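Local coordinates for protein alpha-1,3-glucanase (Streptomyces thermodiastaticus, PDB 7C7D) that probably hydrolyses the alpha-1,3-glucosidic linkages of alpha-1,3-glucan, as a thermostable calcium-containing glycosidase of family GH87, at residues V101-P106 with D191-E196; N110-A115 with L167-D172; V128-T133 with D177-Q182. All coordinates share one frame; numbering follows the deposited sequence.

Contact 1 of 3, residues V101-P106 with D191-E196; sequences VEFTVP and DVADFE. With CA (calcium ion), chain C.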
# COMPACT_ATOMS: atom_id res chain seq x y z
N VAL A 101 -21.67 -4.28 15.38
CA VAL A 101 -20.42 -4.91 15.77
C VAL A 101 -19.83 -4.08 16.89
O VAL A 101 -19.75 -2.85 16.78
CB VAL A 101 -19.45 -5.07 14.58
CG1 VAL A 101 -19.21 -3.75 13.90
CG2 VAL A 101 -18.14 -5.69 15.04
N GLU A 102 -19.50 -4.74 18.00
CA GLU A 102 -19.08 -4.07 19.22
C GLU A 102 -17.60 -4.36 19.42
O GLU A 102 -17.22 -5.50 19.70
CB GLU A 102 -19.89 -4.60 20.40
CG GLU A 102 -19.55 -3.96 21.72
CD GLU A 102 -20.45 -4.45 22.84
OE1 GLU A 102 -21.45 -5.14 22.54
OE2 GLU A 102 -20.17 -4.13 24.01
N PHE A 103 -16.77 -3.33 19.26
CA PHE A 103 -15.34 -3.46 19.40
C PHE A 103 -14.92 -3.17 20.83
O PHE A 103 -15.43 -2.24 21.46
CB PHE A 103 -14.63 -2.45 18.50
CG PHE A 103 -14.77 -2.73 17.03
CD1 PHE A 103 -13.84 -3.52 16.37
CD2 PHE A 103 -15.81 -2.18 16.30
CE1 PHE A 103 -13.97 -3.77 15.02
CE2 PHE A 103 -15.94 -2.43 14.95
CZ PHE A 103 -15.02 -3.22 14.31
N THR A 104 -13.97 -3.95 21.33
CA THR A 104 -13.27 -3.59 22.55
C THR A 104 -12.09 -2.70 22.17
O THR A 104 -11.24 -3.10 21.37
CB THR A 104 -12.82 -4.83 23.31
OG1 THR A 104 -13.97 -5.56 23.75
CG2 THR A 104 -11.99 -4.43 24.53
N VAL A 105 -12.07 -1.50 22.72
CA VAL A 105 -11.05 -0.51 22.36
C VAL A 105 -9.68 -1.04 22.77
O VAL A 105 -9.50 -1.47 23.93
CB VAL A 105 -11.36 0.83 23.05
CG1 VAL A 105 -10.24 1.81 22.86
CG2 VAL A 105 -12.66 1.39 22.50
N PRO A 106 -8.69 -1.06 21.87
CA PRO A 106 -7.39 -1.66 22.19
C PRO A 106 -6.39 -0.72 22.86
O PRO A 106 -5.38 -1.20 23.39
CB PRO A 106 -6.87 -2.07 20.81
CG PRO A 106 -7.40 -1.00 19.91
CD PRO A 106 -8.79 -0.70 20.44
N ASP A 191 -15.01 -4.42 7.75
CA ASP A 191 -13.80 -5.24 7.65
C ASP A 191 -12.92 -5.13 8.89
O ASP A 191 -12.55 -6.15 9.49
CB ASP A 191 -13.03 -4.78 6.40
CG ASP A 191 -11.75 -5.55 6.19
OD1 ASP A 191 -11.53 -6.59 6.87
OD2 ASP A 191 -10.96 -5.12 5.32
N VAL A 192 -12.55 -3.91 9.26
CA VAL A 192 -11.55 -3.65 10.29
C VAL A 192 -11.74 -2.20 10.72
O VAL A 192 -12.15 -1.36 9.92
CB VAL A 192 -10.12 -3.94 9.76
CG1 VAL A 192 -9.82 -3.19 8.46
CG2 VAL A 192 -9.06 -3.65 10.83
N ALA A 193 -11.46 -1.92 11.99
CA ALA A 193 -11.54 -0.57 12.52
C ALA A 193 -10.21 -0.19 13.15
O ALA A 193 -9.58 -1.00 13.83
CB ALA A 193 -12.66 -0.45 13.56
N ASP A 194 -9.78 1.05 12.91
CA ASP A 194 -8.54 1.59 13.45
C ASP A 194 -8.86 2.59 14.54
O ASP A 194 -9.69 3.49 14.34
CB ASP A 194 -7.71 2.30 12.37
CG ASP A 194 -7.50 1.46 11.12
OD1 ASP A 194 -7.45 0.21 11.20
OD2 ASP A 194 -7.36 2.07 10.04
N PHE A 195 -8.21 2.46 15.70
CA PHE A 195 -8.44 3.32 16.85
C PHE A 195 -7.19 4.16 17.06
O PHE A 195 -6.12 3.61 17.35
CB PHE A 195 -8.76 2.46 18.07
CG PHE A 195 -10.05 1.72 17.94
CD1 PHE A 195 -10.10 0.48 17.30
CD2 PHE A 195 -11.23 2.27 18.41
CE1 PHE A 195 -11.30 -0.20 17.17
CE2 PHE A 195 -12.43 1.60 18.28
CZ PHE A 195 -12.47 0.36 17.65
N GLU A 196 -7.31 5.47 16.89
CA GLU A 196 -6.17 6.38 16.82
C GLU A 196 -6.30 7.49 17.86
O GLU A 196 -7.41 7.98 18.13
CB GLU A 196 -6.05 7.03 15.43
CG GLU A 196 -4.78 7.86 15.26
CD GLU A 196 -4.52 8.26 13.82
OE1 GLU A 196 -5.20 7.75 12.90
OE2 GLU A 196 -3.61 9.10 13.60
CA CA C . -11.34 -8.19 8.46

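Contact 2 of 3, residues N110-A115 with L167-D172; sequences NALTVA and LLLGRD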
# COMPACT_ATOMS: atom_id res chain seq x y z
N ASN A 110 -9.20 8.71 20.33
CA ASN A 110 -10.24 9.71 20.19
C ASN A 110 -10.72 9.81 18.74
O ASN A 110 -11.46 10.74 18.40
CB ASN A 110 -9.77 11.09 20.68
CG ASN A 110 -8.58 11.63 19.88
OD1 ASN A 110 -8.05 10.96 19.00
ND2 ASN A 110 -8.17 12.85 20.20
N ALA A 111 -10.30 8.87 17.90
CA ALA A 111 -10.61 8.91 16.48
C ALA A 111 -10.77 7.49 15.97
O ALA A 111 -10.20 6.54 16.52
CB ALA A 111 -9.51 9.65 15.70
N LEU A 112 -11.55 7.36 14.90
CA LEU A 112 -11.94 6.06 14.38
C LEU A 112 -11.88 6.09 12.86
O LEU A 112 -12.42 7.01 12.25
CB LEU A 112 -13.37 5.77 14.83
CG LEU A 112 -14.06 4.51 14.33
CD1 LEU A 112 -13.31 3.29 14.82
CD2 LEU A 112 -15.50 4.48 14.80
N THR A 113 -11.22 5.10 12.27
CA THR A 113 -11.28 4.86 10.83
C THR A 113 -11.80 3.45 10.61
O THR A 113 -11.33 2.51 11.25
CB THR A 113 -9.91 5.02 10.16
OG1 THR A 113 -9.41 6.34 10.42
CG2 THR A 113 -10.02 4.82 8.65
N VAL A 114 -12.78 3.30 9.72
CA VAL A 114 -13.42 2.01 9.48
C VAL A 114 -13.32 1.66 8.00
O VAL A 114 -13.71 2.46 7.14
CB VAL A 114 -14.90 2.04 9.91
CG1 VAL A 114 -15.55 0.69 9.65
CG2 VAL A 114 -15.00 2.40 11.38
N ALA A 115 -12.80 0.47 7.70
CA ALA A 115 -12.82 -0.06 6.35
C ALA A 115 -14.08 -0.90 6.18
O ALA A 115 -14.37 -1.76 7.01
CB ALA A 115 -11.57 -0.91 6.10
N LEU A 167 -13.92 9.39 11.58
CA LEU A 167 -14.67 10.29 12.44
C LEU A 167 -13.86 10.55 13.70
O LEU A 167 -13.35 9.60 14.31
CB LEU A 167 -16.00 9.63 12.82
CG LEU A 167 -17.11 10.44 13.47
CD1 LEU A 167 -17.28 11.78 12.78
CD2 LEU A 167 -18.40 9.65 13.45
N LEU A 168 -13.73 11.82 14.07
CA LEU A 168 -13.30 12.14 15.42
C LEU A 168 -14.43 11.79 16.38
O LEU A 168 -15.59 12.12 16.12
CB LEU A 168 -12.97 13.63 15.53
CG LEU A 168 -11.73 14.13 14.78
CD1 LEU A 168 -11.71 15.65 14.72
CD2 LEU A 168 -10.46 13.60 15.41
N LEU A 169 -14.09 11.11 17.48
CA LEU A 169 -15.15 10.64 18.37
C LEU A 169 -15.75 11.75 19.22
O LEU A 169 -16.84 11.57 19.77
CB LEU A 169 -14.63 9.51 19.27
CG LEU A 169 -14.26 8.21 18.55
CD1 LEU A 169 -13.59 7.24 19.52
CD2 LEU A 169 -15.48 7.56 17.90
N GLY A 170 -15.08 12.90 19.35
CA GLY A 170 -15.49 13.90 20.30
C GLY A 170 -15.31 13.49 21.75
O GLY A 170 -15.73 14.23 22.65
N ARG A 171 -14.69 12.34 21.97
CA ARG A 171 -14.49 11.71 23.26
C ARG A 171 -13.13 11.04 23.17
O ARG A 171 -12.63 10.77 22.07
CB ARG A 171 -15.57 10.64 23.47
CG ARG A 171 -15.87 10.24 24.90
CD ARG A 171 -16.54 8.87 24.92
NE ARG A 171 -17.10 8.54 26.23
CZ ARG A 171 -18.40 8.43 26.49
NH1 ARG A 171 -19.30 8.63 25.54
NH2 ARG A 171 -18.79 8.13 27.72
N ASP A 172 -12.51 10.78 24.31
CA ASP A 172 -11.30 9.95 24.34
C ASP A 172 -11.58 8.65 25.10
O ASP A 172 -11.49 8.60 26.33
CB ASP A 172 -10.08 10.69 24.86
CG ASP A 172 -9.72 11.91 24.02
OD1 ASP A 172 -8.54 12.02 23.63
OD2 ASP A 172 -10.61 12.75 23.75
O HOH W 1 -12.29 13.27 19.22

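Contact 3 of 3, residues V128-T133 with D177-Q182; sequences VYVNGT and DTVTLQ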
# COMPACT_ATOMS: atom_id res chain seq x y z
N VAL A 128 -22.55 5.23 15.51
CA VAL A 128 -21.46 4.94 16.44
C VAL A 128 -21.97 5.12 17.86
O VAL A 128 -22.55 6.16 18.19
CB VAL A 128 -20.24 5.85 16.18
CG1 VAL A 128 -19.07 5.44 17.07
CG2 VAL A 128 -19.83 5.78 14.71
N TYR A 129 -21.76 4.10 18.69
CA TYR A 129 -22.09 4.14 20.11
C TYR A 129 -20.79 3.97 20.88
O TYR A 129 -19.90 3.23 20.46
CB TYR A 129 -23.04 3.01 20.49
CG TYR A 129 -24.45 3.14 19.95
CD1 TYR A 129 -24.71 2.99 18.60
CD2 TYR A 129 -25.52 3.40 20.80
CE1 TYR A 129 -26.00 3.11 18.10
CE2 TYR A 129 -26.81 3.52 20.32
CZ TYR A 129 -27.04 3.38 18.97
OH TYR A 129 -28.33 3.49 18.48
N VAL A 130 -20.69 4.66 22.01
CA VAL A 130 -19.58 4.49 22.93
C VAL A 130 -20.19 4.17 24.29
O VAL A 130 -20.86 5.02 24.89
CB VAL A 130 -18.68 5.73 23.00
CG1 VAL A 130 -17.68 5.57 24.13
CG2 VAL A 130 -17.98 5.96 21.67
N ASN A 131 -19.96 2.95 24.77
CA ASN A 131 -20.47 2.51 26.07
C ASN A 131 -22.00 2.50 26.10
O ASN A 131 -22.62 2.86 27.10
CB ASN A 131 -19.89 3.34 27.22
CG ASN A 131 -18.40 3.14 27.38
OD1 ASN A 131 -17.68 4.07 27.75
ND2 ASN A 131 -17.93 1.94 27.09
N GLY A 132 -22.61 2.08 24.99
CA GLY A 132 -24.05 1.99 24.91
C GLY A 132 -24.78 3.30 24.67
O GLY A 132 -26.01 3.28 24.53
N THR A 133 -24.08 4.42 24.63
CA THR A 133 -24.68 5.72 24.37
C THR A 133 -24.35 6.15 22.95
O THR A 133 -23.18 6.14 22.54
CB THR A 133 -24.17 6.77 25.36
OG1 THR A 133 -22.82 7.11 25.05
CG2 THR A 133 -24.24 6.23 26.78
N ASP A 177 -12.88 0.01 26.88
CA ASP A 177 -14.14 0.62 26.49
C ASP A 177 -14.71 -0.12 25.28
O ASP A 177 -14.05 -0.94 24.65
CB ASP A 177 -13.92 2.09 26.11
CG ASP A 177 -13.75 2.99 27.32
OD1 ASP A 177 -13.66 2.47 28.45
OD2 ASP A 177 -13.70 4.22 27.12
N THR A 178 -15.97 0.19 24.97
CA THR A 178 -16.66 -0.41 23.84
C THR A 178 -17.01 0.67 22.84
O THR A 178 -17.55 1.72 23.22
CB THR A 178 -17.94 -1.11 24.30
OG1 THR A 178 -18.75 -0.19 25.04
CG2 THR A 178 -17.61 -2.31 25.18
N VAL A 179 -16.70 0.42 21.57
CA VAL A 179 -17.19 1.23 20.46
C VAL A 179 -18.01 0.31 19.58
O VAL A 179 -17.50 -0.70 19.09
CB VAL A 179 -16.04 1.89 19.68
CG1 VAL A 179 -16.56 2.56 18.41
CG2 VAL A 179 -15.31 2.89 20.56
N THR A 180 -19.28 0.66 19.38
CA THR A 180 -20.20 -0.17 18.62
C THR A 180 -20.60 0.57 17.35
O THR A 180 -20.94 1.76 17.39
CB THR A 180 -21.44 -0.51 19.44
OG1 THR A 180 -21.04 -1.23 20.61
CG2 THR A 180 -22.39 -1.38 18.64
N LEU A 181 -20.54 -0.14 16.23
CA LEU A 181 -21.04 0.36 14.96
C LEU A 181 -22.36 -0.32 14.68
O LEU A 181 -22.46 -1.55 14.74
CB LEU A 181 -20.04 0.04 13.84
CG LEU A 181 -18.59 0.45 14.09
CD1 LEU A 181 -17.72 0.11 12.89
CD2 LEU A 181 -18.51 1.93 14.43
N GLN A 182 -23.39 0.47 14.40
CA GLN A 182 -24.75 -0.02 14.23
C GLN A 182 -25.28 0.40 12.87
O GLN A 182 -25.39 1.59 12.59
CB GLN A 182 -25.66 0.52 15.34
CG GLN A 182 -27.08 0.01 15.27
CD GLN A 182 -27.59 -0.41 16.63
OE1 GLN A 182 -27.04 -1.32 17.25
NE2 GLN A 182 -28.62 0.27 17.11
O HOH W 2 -20.50 0.85 22.83
O HOH W 3 -28.68 3.43 15.93

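Contact 1 of 3, residues V101-P106 with D191-E196
The ring of F103 carries the methyl of A193 over one face, with A193 CB 4.0 Å from the ring centroid and only 22° off the normal, displaced toward CZ. The ring of F195 presents its edge to the face of F103 in an offset edge-to-face pair, centroids 5.8 Å apart and planes at 63°; its leading atom CZ lies 3.6 Å from F103 CB, and F103 CG lies close to the F195 plane. P106 approaches F195 off-centre, its CD 4.0 Å from the ring centroid in a CH-pi contact, while V105 CG2 stands 4.2 Å from F195 CE2. Setting CG anti to the carbonyl carbon (chi1 -65°) carries the F195 ring in among F103, V105 and P106. D191, four residues before F195 on the same strand, chelates the calcium ion through its backbone O (2.6 Å) and OD1 (2.3 Å); E63, E65, S88 and Q91 supply further ligands. D194 and E196 form salt bridges with R372 and R346 in the parallel-stranded, pectate lyase-like part of the chain. No hydrogen bond joins 101-106 to 191-196. This is the apolar interior of a beta-sandwich-like domain, where two sheets meet through aromatic edges, ring faces and methyl groups, so fit and burial rather than directional polar bonds hold them together.

Contact 2 of 3, residues N110-A115 with L167-D172
N110 O is gripped twice: L169 N donates to it at 2.8 Å, nearly straight at the hydrogen (168°) but from above the carbonyl plane, and a water donates to it at 2.8 Å. The same water accepts from G170 N, also at 2.8 Å, and so spans the point where the second strand turns its corner. Further along, L112 and L167 form an antiparallel hydrogen-bonded pair: L112 N reaches L167 O and L167 N reaches L112 O, both at 2.9 Å. A111 and L168 make the adjoining non-hydrogen-bonded pair, their side chains on one face of the sheet with A111 CB against L168 CD2, while L112 and L167 point to the other. L169 sets CG anti to the carbonyl carbon (chi1 -66°), which lays CD1 alongside the N110-A111 peptide and brings CD2 to 4.1 Å from L112 CB. With an alanine here, the L112 methylene and the N110-A111 peptide would probably lose the two methyls now against them, and a gap would open beside the strand. At the corner, N110 CB lies near both R171 O (3.2 Å) and D172 OD1 (3.3 Å), which approach it from directions roughly at right angles; its amide and the carboxylate run side by side with planes 60° apart. The amide is held elsewhere, OD1 accepting from V198 N. R171 O, buried here, finds no hydrogen-bond donor and meets instead the CA-H of N110. N110 and A111 both face E196 in a classic beta bulge. Strand 109-117 pairs with strand 163-169 on one side and with strand 188-196 on the other, with L112 packed on F195 and L169 on L135 of strand 133-142.

Contact 3 of 3, residues V128-T133 with D177-Q182
Y129 and T180 form the central hydrogen-bonded pair between strand 178-183 and the first strand of the beta hairpin 123-130/133-142, whose type I' turn lies in 128-133, within a five-stranded antiparallel sheet. Y129 N donates to T180 O (2.8 Å), and T180 N donates back to Y129 O (2.9 Å). Two residues on, beyond the non-hydrogen-bonded pair V130/V179, N131 N donates to T178 O at 3.1 Å, less straight at 151°. CA-H groups of V128 and V130 also lie close to T180 O and T178 O, and that of V179 meets Y129 O. In the turn, N131 and G132 have positive phi. V130 O accepts from both T133 OG1 (2.9 Å) and T133 N, while V130 N is taken by T133 O. A water gathers the polar atoms beside the turn, bonded to T178 OG1 (3.0 Å) and T180 OG1 (3.1 Å) and accepting from G132 N. Opposite in character is the face carrying V128, V130, V179 and L181, where V128 CG1 meets V179 CG1 at 4.0 Å and F195 covers V179 from the facing sheet. Q182, whose OE1 is held by R100 NH1, crosses the Y129 side chain obliquely, its CB beside ring atom CE1, amide and ring planes 48° apart. Beyond the ring, a second water lies close to the ring plane and bonds Y129 OH at 2.6 Å.

Overall arrangement
From the N terminus the first halves come in the order 101-106, 110-115 and 128-133, followed by 167-172, 177-182 and 191-196. Contact 1 therefore closes the outermost loop, 84 residues long, and contacts 2 and 3 nest inside it. These two cross each other, since their segments alternate along the chain. Contact 2 belongs to the sheet that includes 188-196, contact 3 to the sheet that includes 100-104, and contact 1 joins the two sheets. Backbone pairing links T113 to D194 on one side and F103 to V179 on the other, while L112 and V114 touch L181 between the sheets, and R171 packs on V130.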